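Local coordinates for putative uncharacterized protein (PDB 3RR6) that is not characterised experimentally but probably acts as a metal-dependent hydrolase or isomerase of the fumarylacetoacetate hydrolase family, at residues I189-E192 with R198-S201; R200-L205 with T249-G254; R127-V132 with A138-G143. One frame throughout, in Å; residues are numbered along the deposited sequence. Where two conformers were deposited one is given.

Interaction 1 of 3, residues I189-E192 with R198-S201. With EDO (1,2-ethanediol), chain J; EDO (1,2-ethanediol), chain Q.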
loop_
_atom_site.group_PDB
_atom_site.type_symbol
_atom_site.label_atom_id
_atom_site.label_comp_id
_atom_site.label_asym_id
_atom_site.label_seq_id
_atom_site.Cartn_x
_atom_site.Cartn_y
_atom_site.Cartn_z
ATOM N N ILE A 189 9.208 6.947 -5.696
ATOM C CA ILE A 189 8.838 6.400 -4.398
ATOM C C ILE A 189 10.020 6.604 -3.461
ATOM O O ILE A 189 11.163 6.337 -3.838
ATOM C CB ILE A 189 8.426 4.898 -4.499
ATOM C CG1 ILE A 189 8.123 4.324 -3.114
ATOM C CG2 ILE A 189 9.497 4.058 -5.211
ATOM C CD1 ILE A 189 7.396 2.997 -3.176
ATOM N N ARG A 190 9.761 7.105 -2.256
ATOM C CA ARG A 190 10.852 7.286 -1.302
ATOM C C ARG A 190 10.411 7.016 0.126
ATOM O O ARG A 190 9.254 7.253 0.485
ATOM C CB ARG A 190 11.488 8.672 -1.457
ATOM C CG ARG A 190 10.894 9.763 -0.647
ATOM C CD ARG A 190 11.806 10.994 -0.632
ATOM N NE ARG A 190 11.131 12.058 0.087
ATOM C CZ ARG A 190 10.210 12.867 -0.434
ATOM N NH1 ARG A 190 9.855 12.779 -1.710
ATOM N NH2 ARG A 190 9.656 13.791 0.333
ATOM N N THR A 191 11.329 6.496 0.933
ATOM C CA THR A 191 11.052 6.200 2.337
ATOM C C THR A 191 12.015 6.989 3.198
ATOM O O THR A 191 13.220 7.001 2.914
ATOM C CB THR A 191 11.242 4.712 2.637
ATOM O OG1 THR A 191 10.383 3.949 1.786
ATOM C CG2 THR A 191 10.926 4.400 4.105
ATOM N N GLU A 192 11.478 7.653 4.222
ATOM C CA GLU A 192 12.285 8.415 5.177
ATOM C C GLU A 192 12.075 7.894 6.592
ATOM O O GLU A 192 10.967 7.534 6.971
ATOM C CB GLU A 192 11.942 9.914 5.122
ATOM C CG GLU A 192 12.213 10.582 3.795
ATOM C CD GLU A 192 11.896 12.076 3.790
ATOM O OE1 GLU A 192 11.531 12.627 4.856
ATOM O OE2 GLU A 192 12.033 12.704 2.714
ATOM N N ARG A 198 16.008 6.762 3.250
ATOM C CA ARG A 198 16.489 5.378 3.296
ATOM C C ARG A 198 16.307 4.678 1.957
ATOM O O ARG A 198 17.156 3.892 1.548
ATOM C CB ARG A 198 15.717 4.583 4.355
ATOM C CG ARG A 198 15.982 4.998 5.784
ATOM C CD ARG A 198 17.238 4.352 6.336
ATOM N NE ARG A 198 17.356 4.601 7.763
ATOM C CZ ARG A 198 16.852 3.803 8.703
ATOM N NH1 ARG A 198 16.212 2.674 8.375
ATOM N NH2 ARG A 198 17.002 4.138 9.971
ATOM N N GLN A 199 15.164 4.920 1.308
ATOM C CA GLN A 199 14.871 4.330 0.001
ATOM C C GLN A 199 14.467 5.436 -0.950
ATOM O O GLN A 199 13.761 6.355 -0.555
ATOM C CB GLN A 199 13.693 3.345 0.087
ATOM C CG GLN A 199 13.864 2.225 1.108
ATOM C CD GLN A 199 12.699 1.251 1.098
ATOM O OE1 GLN A 199 11.685 1.447 1.796
ATOM N NE2 GLN A 199 12.838 0.185 0.317
ATOM N N ARG A 200 14.888 5.331 -2.203
ATOM C CA ARG A 200 14.380 6.202 -3.274
ATOM C C ARG A 200 14.555 5.503 -4.617
ATOM O O ARG A 200 15.669 5.120 -4.990
ATOM C CB ARG A 200 15.078 7.568 -3.307
ATOM C CG ARG A 200 14.356 8.575 -4.215
ATOM C CD ARG A 200 15.189 9.804 -4.554
ATOM N NE ARG A 200 15.512 10.615 -3.390
ATOM C CZ ARG A 200 14.898 11.738 -3.018
ATOM N NH1 ARG A 200 13.854 12.228 -3.682
ATOM N NH2 ARG A 200 15.327 12.379 -1.949
ATOM N N SER A 201 13.456 5.332 -5.336
ATOM C CA SER A 201 13.504 4.734 -6.657
ATOM C C SER A 201 12.339 5.268 -7.479
ATOM O O SER A 201 11.710 6.251 -7.094
ATOM C CB SER A 201 13.454 3.214 -6.552
ATOM O OG SER A 201 13.760 2.620 -7.810
HETATM C C1 EDO J . 14.028 15.383 -1.285
HETATM O O1 EDO J . 14.102 14.508 -0.153
HETATM C C2 EDO J . 12.613 15.357 -1.846
HETATM O O2 EDO J . 12.642 14.844 -3.182
HETATM C C1 EDO Q . 18.304 5.724 -4.558
HETATM O O1 EDO Q . 18.124 5.016 -5.809
HETATM C C2 EDO Q . 19.417 5.233 -3.633
HETATM O O2 EDO Q . 18.914 4.937 -2.317
#
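Thr-191 and Gln-199 form a hydrogen-bonded pair of the antiparallel hairpin, their side chains side by side and pointing the same way, and their polar ends meet. Thr-191 OG1 donates to Gln-199 OE1 over 2.8 Å, approaching from above the carbonyl plane, 40° out of it. With chi1 -58° the Thr-191 hydroxyl stands beside its own backbone N, which brings it to the end of the extended Gln-199 chain. That buried amide is also gripped from beyond the hairpin: Gly-119 N donates to OE1, and NE2 donates to Thr-233 OG1, so its rotation is well defined.

The other face of the hairpin carries Arg-190 and Arg-200, a non-hydrogen-bonded pair whose side chains run alongside each other in the same direction. Their guanidinium planes are only 21° apart, but they do not stack squarely; Arg-190 CD sits 3.7 Å above one face of the Arg-200 group, toward its rim. The like charges are probably offset by acids, since Arg-190 NE forms a salt bridge with Glu-192 OE2 (2.9 Å) and Arg-200 NH1 pairs with Glu-188. A 1,2-ethanediol, probably from the crystallisation liquor, lies over a face of Arg-190 while both of its hydroxyls accept N-H groups at the edge of Arg-200.

Between these faces, Ile-189 and Ser-201 exchange two backbone bonds. Farther along, Thr-191 O accepts both Arg-198 N at 2.8 Å and Gln-199 N at 3.3 Å, the signature of a classic beta bulge in the antiparallel hairpin of strands 188-193 and 196-202.

Interaction 2 of 3, residues R200-L205 with T249-G254. With EDO (1,2-ethanediol), chain J; EDO (1,2-ethanediol), chain Q.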
loop_
_atom_site.group_PDB
_atom_site.type_symbol
_atom_site.label_atom_id
_atom_site.label_comp_id
_atom_site.label_asym_id
_atom_site.label_seq_id
_atom_site.Cartn_x
_atom_site.Cartn_y
_atom_site.Cartn_z
ATOM N N ARG A 200 14.888 5.331 -2.203
ATOM C CA ARG A 200 14.380 6.202 -3.274
ATOM C C ARG A 200 14.555 5.503 -4.617
ATOM O O ARG A 200 15.669 5.120 -4.990
ATOM C CB ARG A 200 15.078 7.568 -3.307
ATOM C CG ARG A 200 14.356 8.575 -4.215
ATOM C CD ARG A 200 15.189 9.804 -4.554
ATOM N NE ARG A 200 15.512 10.615 -3.390
ATOM C CZ ARG A 200 14.898 11.738 -3.018
ATOM N NH1 ARG A 200 13.854 12.228 -3.682
ATOM N NH2 ARG A 200 15.327 12.379 -1.949
ATOM N N SER A 201 13.456 5.332 -5.336
ATOM C CA SER A 201 13.504 4.734 -6.657
ATOM C C SER A 201 12.339 5.268 -7.479
ATOM O O SER A 201 11.710 6.251 -7.094
ATOM C CB SER A 201 13.454 3.214 -6.552
ATOM O OG SER A 201 13.760 2.620 -7.810
ATOM N N ARG A 202 12.082 4.648 -8.621
ATOM C CA ARG A 202 10.948 5.016 -9.455
ATOM C C ARG A 202 10.236 3.740 -9.890
ATOM O O ARG A 202 10.869 2.704 -10.092
ATOM C CB ARG A 202 11.401 5.817 -10.681
ATOM C CG ARG A 202 12.168 7.102 -10.361
ATOM C CD ARG A 202 12.356 7.969 -11.605
ATOM N NE ARG A 202 11.083 8.533 -12.034
ATOM C CZ ARG A 202 10.499 9.599 -11.491
ATOM N NH1 ARG A 202 11.083 10.272 -10.503
ATOM N NH2 ARG A 202 9.318 9.999 -11.949
ATOM N N THR A 203 8.921 3.820 -10.038
ATOM C CA THR A 203 8.138 2.631 -10.386
ATOM C C THR A 203 8.382 2.161 -11.828
ATOM O O THR A 203 7.932 1.089 -12.217
ATOM C CB THR A 203 6.626 2.858 -10.159
ATOM O OG1 THR A 203 6.168 3.919 -11.002
ATOM C CG2 THR A 203 6.321 3.198 -8.691
ATOM N N SER A 204 9.094 2.958 -12.620
ATOM C CA SER A 204 9.585 2.516 -13.924
ATOM C C SER A 204 10.648 1.424 -13.827
ATOM O O SER A 204 10.975 0.789 -14.845
ATOM C CB SER A 204 10.118 3.709 -14.727
ATOM O OG SER A 204 10.972 4.524 -13.942
ATOM N N LEU A 205 11.180 1.199 -12.619
ATOM C CA LEU A 205 12.098 0.093 -12.372
ATOM C C LEU A 205 11.415 -1.178 -11.833
ATOM O O LEU A 205 12.096 -2.127 -11.456
ATOM C CB LEU A 205 13.240 0.556 -11.441
ATOM C CG LEU A 205 14.069 1.714 -12.020
ATOM C CD1 LEU A 205 15.193 2.096 -11.068
ATOM C CD2 LEU A 205 14.627 1.365 -13.396
ATOM N N THR A 249 6.631 8.253 0.594
ATOM C CA THR A 249 6.059 9.271 -0.280
ATOM C C THR A 249 6.076 8.745 -1.717
ATOM O O THR A 249 7.089 8.231 -2.198
ATOM C CB THR A 249 6.841 10.602 -0.169
ATOM O OG1 THR A 249 6.786 11.074 1.189
ATOM C CG2 THR A 249 6.279 11.656 -1.120
ATOM N N ILE A 250 4.940 8.847 -2.399
ATOM C CA ILE A 250 4.864 8.469 -3.808
ATOM C C ILE A 250 4.342 9.641 -4.625
ATOM O O ILE A 250 3.306 10.232 -4.309
ATOM C CB ILE A 250 3.992 7.203 -4.040
ATOM C CG1 ILE A 250 4.595 6.012 -3.295
ATOM C CG2 ILE A 250 3.883 6.883 -5.547
ATOM C CD1 ILE A 250 3.861 4.685 -3.492
ATOM N N GLU A 251 5.097 9.974 -5.666
ATOM C CA GLU A 251 4.740 11.009 -6.622
ATOM C C GLU A 251 3.311 10.812 -7.124
ATOM O O GLU A 251 2.931 9.709 -7.539
ATOM C CB GLU A 251 5.730 10.954 -7.799
ATOM C CG GLU A 251 5.503 11.998 -8.867
ATOM C CD GLU A 251 6.497 11.902 -10.007
ATOM O OE1 GLU A 251 7.392 11.023 -9.972
ATOM O OE2 GLU A 251 6.388 12.725 -10.948
ATOM N N GLY A 252 2.518 11.880 -7.050
ATOM C CA GLY A 252 1.134 11.851 -7.521
ATOM C C GLY A 252 0.126 11.313 -6.527
ATOM O O GLY A 252 -1.083 11.319 -6.805
ATOM N N ILE A 253 0.600 10.847 -5.372
ATOM C CA ILE A 253 -0.290 10.351 -4.328
ATOM C C ILE A 253 -0.177 11.216 -3.072
ATOM O O ILE A 253 -1.137 11.887 -2.689
ATOM C CB ILE A 253 -0.020 8.857 -3.992
ATOM C CG1 ILE A 253 -0.149 7.989 -5.251
ATOM C CG2 ILE A 253 -1.001 8.384 -2.906
ATOM C CD1 ILE A 253 0.112 6.503 -5.040
ATOM N N GLY A 254 0.992 11.226 -2.441
ATOM C CA GLY A 254 1.163 11.936 -1.174
ATOM C C GLY A 254 2.142 11.213 -0.271
ATOM O O GLY A 254 3.056 10.552 -0.756
HETATM C C1 EDO J . 14.028 15.383 -1.285
HETATM O O1 EDO J . 14.102 14.508 -0.153
HETATM C C2 EDO J . 12.613 15.357 -1.846
HETATM O O2 EDO J . 12.642 14.844 -3.182
HETATM C C1 EDO Q . 18.304 5.724 -4.558
HETATM O O1 EDO Q . 18.124 5.016 -5.809
HETATM C C2 EDO Q . 19.417 5.233 -3.633
HETATM O O2 EDO Q . 18.914 4.937 -2.317
HETATM O O HOH W 1 10.211 12.867 -9.670
#
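A surface salt bridge links the end of edge strand 196-202 to the turn between strands 245-250 and 254-261, with Arg-202 and Glu-251 reaching across to each other. Arg-202 NH2 lies 2.9 Å from Glu-251 OE1, which offers its syn lone pair, but the bond is bent, with an N-H...O angle of 132°. The carboxylate oxygen stands 33° out of the guanidinium plane, and the two flat groups are turned 71° apart, so this is a single oblique bond and not a two-pronged one. A bend at chi3 swings the arginine head toward the turn, while Glu-251 reaches out with its chain fully extended. One water sits in the guanidinium plane, accepting from Arg-202 NH1 at 2.9 Å and donating weakly to the same OE1.

Both partners have further bonds: Arg-202 NE is held by Asp-186 in its strongest polar contact, and Glu-251 OE1 also accepts from Glu-188 N. Two acids thus share the arginine, Asp-186 at NE and Glu-251 at NH2. The turn itself contains a classic beta bulge, since Ile-250 O accepts from both Ile-253 N (3.0 Å) and Gly-254 N (3.1 Å). Strand 188-193 runs between the two bridged strands in the five-stranded sheet, so the salt bridge spans its beginning, while beneath the turn Ile-250 and Ile-253 pack on strands 115-125 and 141-152.

Interaction 3 of 3, residues R127-V132 with A138-G143; sequences RPCKDV and AENILG. With EDO (1,2-ethanediol), chain I; EDO (1,2-ethanediol), chain G.
Asn-140 sets its amide among the side chains of Arg-127, Cys-129 and Val-132. Its OD1 touches carbon on two residues, Cys-129 CB at 3.5 Å and Arg-127 CB at 3.6 Å. The amide nitrogen faces the other way along the loop: ND2 comes up against Val-132 CG1 at 3.6 Å, the two side chains approaching from opposite directions. This buried NH2 is satisfied by Arg-136 O, the strongest polar partner of the side chain, which probably sets which end of the amide meets the valine. Cys-129 SG, between its backbone N and carbonyl carbon at chi1 60°, reaches Asn-140 CB at 4.0 Å.

These residues belong to the loop joining strand 115-125 to strand 141-152, antiparallel neighbours in the FAA hydrolase domain, and Asn-140 pairs through its backbone with Gly-126 just before the second strand starts. At the base of the loop, Leu-142 and Gly-143 both face Val-124 in a classic beta bulge.

In the conformer described, one of two modelled, Arg-127 crosses Asn-140 at about a right angle, its guanidinium plane 89° from the amide. The extended chain carries that group past the backbone of Glu-139, whose carbonyl O lies 3.2 Å above one guanidinium face, displaced toward the rim, a placement less certain for the disorder. Arg-127 NE is equally near this oxygen, but the angle is too poor for a hydrogen bond. Glu-139 sends its own carboxylate to a salt bridge with Arg-136. Outside the two segments, Cys-129 packs on Leu-223, and Val-132 N donates to Ser-218 OG of helix 210-220.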
loop_
_atom_site.group_PDB
_atom_site.type_symbol
_atom_site.label_atom_id
_atom_site.label_comp_id
_atom_site.label_asym_id
_atom_site.label_seq_id
_atom_site.Cartn_x
_atom_site.Cartn_y
_atom_site.Cartn_z
ATOM N N ARG A 127 -12.944 -4.402 -9.002
ATOM C CA ARG A 127 -13.942 -5.326 -9.533
ATOM C C ARG A 127 -13.584 -6.744 -9.120
ATOM O O ARG A 127 -12.408 -7.061 -8.977
ATOM C CB ARG A 127 -13.962 -5.263 -11.059
ATOM C CG ARG A 127 -14.281 -3.909 -11.637
ATOM C CD ARG A 127 -14.450 -3.999 -13.136
ATOM N NE ARG A 127 -14.980 -2.765 -13.698
ATOM C CZ ARG A 127 -15.369 -2.633 -14.963
ATOM N NH1 ARG A 127 -15.277 -3.661 -15.800
ATOM N NH2 ARG A 127 -15.844 -1.473 -15.393
ATOM N N PRO A 128 -14.597 -7.611 -8.927
ATOM C CA PRO A 128 -14.265 -9.014 -8.736
ATOM C C PRO A 128 -13.675 -9.575 -10.024
ATOM O O PRO A 128 -14.216 -9.338 -11.107
ATOM C CB PRO A 128 -15.613 -9.670 -8.407
ATOM C CG PRO A 128 -16.619 -8.760 -8.857
ATOM C CD PRO A 128 -16.050 -7.387 -8.979
ATOM N N CYS A 129 -12.557 -10.290 -9.920
ATOM C CA CYS A 129 -11.853 -10.722 -11.118
ATOM C C CYS A 129 -10.955 -11.922 -10.889
ATOM O O CYS A 129 -10.560 -12.212 -9.771
ATOM C CB CYS A 129 -11.053 -9.563 -11.735
ATOM S SG CYS A 129 -9.791 -8.820 -10.677
ATOM N N LYS A 130 -10.676 -12.624 -11.983
ATOM C CA LYS A 130 -9.897 -13.858 -12.005
ATOM C C LYS A 130 -9.341 -14.024 -13.419
ATOM O O LYS A 130 -10.023 -13.699 -14.397
ATOM C CB LYS A 130 -10.788 -15.044 -11.647
ATOM C CG LYS A 130 -10.090 -16.401 -11.585
ATOM C CD LYS A 130 -9.230 -16.543 -10.345
ATOM C CE LYS A 130 -8.359 -17.783 -10.419
ATOM N NZ LYS A 130 -9.149 -19.030 -10.379
ATOM N N ASP A 131 -8.115 -14.528 -13.538
ATOM C CA ASP A 131 -7.503 -14.781 -14.855
ATOM C C ASP A 131 -7.492 -13.534 -15.737
ATOM O O ASP A 131 -7.833 -13.590 -16.938
ATOM C CB ASP A 131 -8.222 -15.930 -15.581
ATOM C CG ASP A 131 -8.125 -17.242 -14.849
ATOM O OD1 ASP A 131 -7.078 -17.509 -14.235
ATOM O OD2 ASP A 131 -9.101 -18.028 -14.911
ATOM N N VAL A 132 -7.098 -12.410 -15.152
ATOM C CA VAL A 132 -7.050 -11.137 -15.869
ATOM C C VAL A 132 -5.758 -11.060 -16.673
ATOM O O VAL A 132 -4.678 -11.180 -16.108
ATOM C CB VAL A 132 -7.095 -9.944 -14.882
ATOM C CG1 VAL A 132 -7.089 -8.607 -15.627
ATOM C CG2 VAL A 132 -8.318 -10.025 -13.976
ATOM N N ALA A 138 -5.973 -2.554 -15.840
ATOM C CA ALA A 138 -6.452 -1.203 -15.484
ATOM C C ALA A 138 -7.966 -1.132 -15.263
ATOM O O ALA A 138 -8.441 -0.429 -14.348
ATOM C CB ALA A 138 -6.023 -0.180 -16.531
ATOM N N GLU A 139 -8.728 -1.862 -16.076
ATOM C CA GLU A 139 -10.188 -1.843 -15.960
ATOM C C GLU A 139 -10.690 -2.508 -14.670
ATOM O O GLU A 139 -11.847 -2.320 -14.296
ATOM C CB GLU A 139 -10.873 -2.416 -17.216
ATOM C CG GLU A 139 -10.790 -3.911 -17.403
ATOM C CD GLU A 139 -11.381 -4.390 -18.719
ATOM O OE1 GLU A 139 -11.742 -3.545 -19.565
ATOM O OE2 GLU A 139 -11.478 -5.616 -18.910
ATOM N N ASN A 140 -9.821 -3.263 -13.991
ATOM C CA ASN A 140 -10.141 -3.932 -12.726
ATOM C C ASN A 140 -9.531 -3.252 -11.508
ATOM O O ASN A 140 -9.711 -3.737 -10.388
ATOM C CB ASN A 140 -9.674 -5.386 -12.774
ATOM C CG ASN A 140 -10.505 -6.216 -13.735
ATOM O OD1 ASN A 140 -11.657 -6.532 -13.447
ATOM N ND2 ASN A 140 -9.942 -6.519 -14.907
ATOM N N ILE A 141 -8.819 -2.151 -11.729
ATOM C CA ILE A 141 -8.134 -1.412 -10.669
ATOM C C ILE A 141 -8.902 -0.143 -10.320
ATOM O O ILE A 141 -9.178 0.695 -11.193
ATOM C CB ILE A 141 -6.677 -1.093 -11.081
ATOM C CG1 ILE A 141 -5.859 -2.397 -11.137
ATOM C CG2 ILE A 141 -6.047 -0.061 -10.126
ATOM C CD1 ILE A 141 -4.474 -2.240 -11.799
ATOM N N LEU A 142 -9.263 -0.005 -9.045
ATOM C CA LEU A 142 -9.857 1.236 -8.543
ATOM C C LEU A 142 -8.869 2.397 -8.624
ATOM O O LEU A 142 -9.183 3.475 -9.156
ATOM C CB LEU A 142 -10.331 1.045 -7.099
ATOM C CG LEU A 142 -10.878 2.283 -6.398
ATOM C CD1 LEU A 142 -12.125 2.786 -7.116
ATOM C CD2 LEU A 142 -11.190 1.989 -4.925
ATOM N N GLY A 143 -7.678 2.176 -8.085
ATOM C CA GLY A 143 -6.637 3.184 -8.074
ATOM C C GLY A 143 -5.459 2.734 -7.239
ATOM O O GLY A 143 -5.305 1.539 -6.962
HETATM C C1 EDO I . -12.475 -11.312 -14.658
HETATM O O1 EDO I . -12.805 -12.565 -14.038
HETATM C C2 EDO I . -11.122 -11.331 -15.357
HETATM O O2 EDO I . -11.033 -12.278 -16.448
HETATM C C1 EDO G . -11.693 1.452 -12.380
HETATM O O1 EDO G . -10.680 1.297 -13.395
HETATM C C2 EDO G . -12.660 0.269 -12.313
HETATM O O2 EDO G . -12.198 -0.784 -11.450
#

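Interactions 1 and 2 are neighbours in one five-stranded sheet, with centres 8 Å apart and Arg-200 and Ser-201 in common. They meet where strand 188-193 adjoins strand 245-250: Arg-190 O lies 2.8 Å from Thr-249 N, a probable hydrogen bond, and Ile-189 CG1 packs on Ile-250 CG1 at 3.9 Å. Interaction 3 closes earlier in the chain and belongs to a different pair of strands. Its centre is about 28 Å from that of interaction 1, across the centre of the chain, and about 22 Å from that of interaction 2; neither is touched. All three belong to the fumarylacetoacetate hydrolase-like part of the chain, and their bound ethanediols probably come from the crystallisation liquor.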